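Local coordinates for protein PcyX_EBK42635 (Marine metagenome, PDB 5OWG) that probably reduces biliverdin to phycoerythrobilin as a four-electron, ferredoxin-dependent bilin reductase, at residues W47-W52 and K224-D229. Numbering follows the deposited sequence.
Sequences WVNRTW and KLFCSD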
ATOM      1  N   TRP A  47       3.123 -14.658   5.076  1.00 54.28           N
ATOM      2  CA  TRP A  47       3.174 -13.213   5.252  1.00 64.17           C
ATOM      3  C   TRP A  47       4.423 -12.678   4.566  1.00 43.55           C
ATOM      4  O   TRP A  47       5.543 -13.071   4.913  1.00 49.61           O
ATOM      5  CB  TRP A  47       3.182 -12.852   6.738  1.00 63.61           C
ATOM      6  CG  TRP A  47       2.523 -11.542   7.088  1.00 47.07           C
ATOM      7  CD1 TRP A  47       1.937 -10.654   6.231  1.00 39.44           C
ATOM      8  CD2 TRP A  47       2.386 -10.980   8.401  1.00 46.87           C
ATOM      9  NE1 TRP A  47       1.440  -9.578   6.930  1.00 37.68           N
ATOM     10  CE2 TRP A  47       1.706  -9.753   8.263  1.00 53.54           C
ATOM     11  CE3 TRP A  47       2.772 -11.397   9.679  1.00 54.79           C
ATOM     12  CZ2 TRP A  47       1.406  -8.939   9.353  1.00 53.83           C
ATOM     13  CZ3 TRP A  47       2.472 -10.588  10.761  1.00 61.02           C
ATOM     14  CH2 TRP A  47       1.796  -9.373  10.590  1.00 62.00           C
ATOM     15  N   VAL A  48       4.232 -11.792   3.592  1.00 50.68           N
ATOM     16  CA  VAL A  48       5.327 -11.116   2.910  1.00 53.24           C
ATOM     17  C   VAL A  48       5.078  -9.618   2.995  1.00 41.54           C
ATOM     18  O   VAL A  48       3.975  -9.150   2.689  1.00 45.62           O
ATOM     19  CB  VAL A  48       5.457 -11.561   1.440  1.00 55.28           C
ATOM     20  CG1 VAL A  48       6.562 -10.787   0.737  1.00 62.13           C
ATOM     21  CG2 VAL A  48       5.732 -13.054   1.362  1.00 60.82           C
ATOM     22  N   ASN A  49       6.099  -8.872   3.406  1.00 42.42           N
ATOM     23  CA  ASN A  49       6.009  -7.422   3.517  1.00 53.87           C
ATOM     24  C   ASN A  49       7.270  -6.821   2.921  1.00 49.29           C
ATOM     25  O   ASN A  49       8.380  -7.149   3.352  1.00 50.57           O
ATOM     26  CB  ASN A  49       5.832  -6.983   4.975  1.00 47.18           C
ATOM     27  CG  ASN A  49       4.395  -7.093   5.447  1.00 50.76           C
ATOM     28  OD1 ASN A  49       3.587  -6.193   5.217  1.00 37.72           O
ATOM     29  ND2 ASN A  49       4.069  -8.196   6.112  1.00 47.29           N
ATOM     30  N   ARG A  50       7.100  -5.946   1.932  1.00 44.54           N
ATOM     31  CA  ARG A  50       8.214  -5.387   1.184  1.00 45.48           C
ATOM     32  C   ARG A  50       7.988  -3.897   0.993  1.00 47.71           C
ATOM     33  O   ARG A  50       6.855  -3.462   0.769  1.00 37.62           O
ATOM     34  CB  ARG A  50       8.353  -6.082  -0.173  1.00 47.12           C
ATOM     35  CG  ARG A  50       8.653  -7.566  -0.060  1.00 45.36           C
ATOM     36  CD  ARG A  50       8.624  -8.240  -1.416  1.00 46.15           C
ATOM     37  NE  ARG A  50       9.738  -7.821  -2.258  1.00 68.23           N
ATOM     38  CZ  ARG A  50       9.861  -8.130  -3.545  1.00 61.27           C
ATOM     39  NH1 ARG A  50       8.931  -8.856  -4.150  1.00 52.36           N
ATOM     40  NH2 ARG A  50      10.913  -7.704  -4.231  1.00 64.12           N
ATOM     41  N   THR A  51       9.065  -3.117   1.078  1.00 41.56           N
ATOM     42  CA  THR A  51       8.963  -1.670   0.979  1.00 45.57           C
ATOM     43  C   THR A  51       9.979  -1.131  -0.017  1.00 44.43           C
ATOM     44  O   THR A  51      11.120  -1.601  -0.071  1.00 37.42           O
ATOM     45  CB  THR A  51       9.172  -1.003   2.346  1.00 42.13           C
ATOM     46  OG1 THR A  51      10.413  -1.442   2.913  1.00 46.94           O
ATOM     47  CG2 THR A  51       8.024  -1.350   3.287  1.00 41.52           C
ATOM     48  N   TRP A  52       9.550  -0.145  -0.807  1.00 37.40           N
ATOM     49  CA  TRP A  52      10.414   0.567  -1.735  1.00 47.90           C
ATOM     50  C   TRP A  52      10.317   2.061  -1.459  1.00 44.92           C
ATOM     51  O   TRP A  52       9.401   2.530  -0.778  1.00 45.84           O
ATOM     52  CB  TRP A  52      10.035   0.319  -3.207  1.00 44.26           C
ATOM     53  CG  TRP A  52      10.088  -1.106  -3.682  1.00 51.88           C
ATOM     54  CD1 TRP A  52      11.001  -1.652  -4.541  1.00 46.47           C
ATOM     55  CD2 TRP A  52       9.173  -2.158  -3.353  1.00 49.27           C
ATOM     56  NE1 TRP A  52      10.713  -2.977  -4.760  1.00 49.34           N
ATOM     57  CE2 TRP A  52       9.597  -3.313  -4.041  1.00 49.82           C
ATOM     58  CE3 TRP A  52       8.038  -2.236  -2.539  1.00 50.19           C
ATOM     59  CZ2 TRP A  52       8.928  -4.531  -3.938  1.00 53.90           C
ATOM     60  CZ3 TRP A  52       7.376  -3.447  -2.439  1.00 49.98           C
ATOM     61  CH2 TRP A  52       7.823  -4.577  -3.135  1.00 55.12           C
ATOM     62  N   LYS A 224      -1.223  -6.350  16.410  1.00 51.58           N
ATOM     63  CA  LYS A 224      -1.050  -5.071  17.093  1.00 52.62           C
ATOM     64  C   LYS A 224       0.344  -4.503  16.856  1.00 48.00           C
ATOM     65  O   LYS A 224       0.512  -3.281  16.769  1.00 46.74           O
ATOM     66  CB  LYS A 224      -1.321  -5.231  18.591  1.00 49.08           C
ATOM     67  CG  LYS A 224      -0.839  -4.063  19.451  1.00 57.32           C
ATOM     68  CD  LYS A 224      -1.444  -2.730  19.038  1.00 71.26           C
ATOM     69  CE  LYS A 224      -0.680  -1.573  19.669  1.00 85.06           C
ATOM     70  NZ  LYS A 224      -1.194  -0.241  19.244  1.00 93.02           N
ATOM     71  N   LEU A 225       1.350  -5.371  16.752  1.00 47.20           N
ATOM     72  CA  LEU A 225       2.702  -4.923  16.430  1.00 54.01           C
ATOM     73  C   LEU A 225       2.758  -4.332  15.023  1.00 62.27           C
ATOM     74  O   LEU A 225       3.278  -3.227  14.820  1.00 47.76           O
ATOM     75  CB  LEU A 225       3.670  -6.100  16.561  1.00 52.81           C
ATOM     76  CG  LEU A 225       5.016  -5.919  17.264  1.00 64.02           C
ATOM     77  CD1 LEU A 225       4.862  -5.343  18.657  1.00 54.11           C
ATOM     78  CD2 LEU A 225       5.707  -7.269  17.341  1.00 54.47           C
ATOM     79  N   PHE A 226       2.219  -5.058  14.042  1.00 54.14           N
ATOM     80  CA  PHE A 226       2.271  -4.621  12.648  1.00 56.36           C
ATOM     81  C   PHE A 226       1.431  -3.366  12.422  1.00 55.98           C
ATOM     82  O   PHE A 226       1.890  -2.405  11.793  1.00 39.07           O
ATOM     83  CB  PHE A 226       1.797  -5.766  11.750  1.00 47.97           C
ATOM     84  CG  PHE A 226       1.717  -5.414  10.294  1.00 46.89           C
ATOM     85  CD1 PHE A 226       2.853  -5.408   9.505  1.00 44.85           C
ATOM     86  CD2 PHE A 226       0.498  -5.120   9.708  1.00 47.30           C
ATOM     87  CE1 PHE A 226       2.778  -5.096   8.160  1.00 45.25           C
ATOM     88  CE2 PHE A 226       0.416  -4.809   8.365  1.00 47.94           C
ATOM     89  CZ  PHE A 226       1.557  -4.796   7.589  1.00 44.25           C
ATOM     90  N   CYS A 227       0.195  -3.356  12.925  1.00 49.61           N
ATOM     91  CA  CYS A 227      -0.714  -2.248  12.648  1.00 41.46           C
ATOM     92  C   CYS A 227      -0.195  -0.923  13.195  1.00 61.50           C
ATOM     93  O   CYS A 227      -0.519   0.140  12.652  1.00 63.87           O
ATOM     94  CB  CYS A 227      -2.097  -2.548  13.229  1.00 42.17           C
ATOM     95  SG  CYS A 227      -3.019  -3.814  12.331  1.00 60.77           S
ATOM     96  N   SER A 228       0.604  -0.958  14.261  1.00 55.10           N
ATOM     97  CA  SER A 228       1.027   0.268  14.928  1.00 58.95           C
ATOM     98  C   SER A 228       2.379   0.783  14.452  1.00 44.18           C
ATOM     99  O   SER A 228       2.617   1.995  14.496  1.00 50.18           O
ATOM    100  CB  SER A 228       1.086   0.044  16.443  1.00 56.96           C
ATOM    101  OG  SER A 228       2.052  -0.936  16.778  1.00 59.84           O
ATOM    102  N   ASP A 229       3.274  -0.098  13.997  1.00 43.70           N
ATOM    103  CA  ASP A 229       4.658   0.271  13.739  1.00 46.25           C
ATOM    104  C   ASP A 229       5.092   0.147  12.286  1.00 45.33           C
ATOM    105  O   ASP A 229       6.011   0.865  11.880  1.00 38.11           O
ATOM    106  CB  ASP A 229       5.603  -0.590  14.592  1.00 45.94           C
ATOM    107  CG  ASP A 229       5.340  -0.448  16.073  1.00 60.59           C
ATOM    108  OD1 ASP A 229       4.483   0.377  16.454  1.00 59.70           O
ATOM    109  OD2 ASP A 229       5.991  -1.165  16.859  1.00 48.93           O
TER
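Phe226 takes the indole of Trp47 over one face of its ring. Trp47 CZ2 sits over that face, 3.7 Å from Phe226 CG and displaced toward the edge of the ring. The neighbouring indole atom CH2 rests on Phe226 CB at 3.8 Å. The two aromatic planes are inclined at 56°, with the indole six-membered ring and the phenyl ring 5.1 Å apart between centroids.

The far end of the phenyl ring reaches Asn49. Asn49 OD1 is 3.2 Å from Phe226 CE1 and a little farther from CZ. The two side chains approach from opposite directions, and the amide is tilted by 50° from the phenyl plane. Phe226 has CG anti to its backbone N (chi1 176°), which extends the ring from helix 220-229 toward the strand.

Strand 47-53 belongs to the antiparallel sheet of the ferredoxin-dependent bilin reductase fold, an alpha-beta-alpha sandwich. Helix 220-229 packs on one face of that sheet, and the contact is buried between them. No hydrogen bond crosses it.

The polar ends are held by other partners. Asn49 ND2 donates to the carbonyl O of Phe40, while OD1 is hydrogen-bonded to His61 NE2 on the adjacent strand. These two bonds fix the rotation of the amide. Its ND2 also lies 3.0 Å above the plane of the Trp47 ring, near the rim. Trp47 NE1 makes a weak hydrogen bond to Asp63 OD1.

Phe40 completes the aromatic cluster, meeting Phe226 edge-to-face and Trp47 at an incline. Met213, from helix 210-215, touches both Trp47 and Phe226.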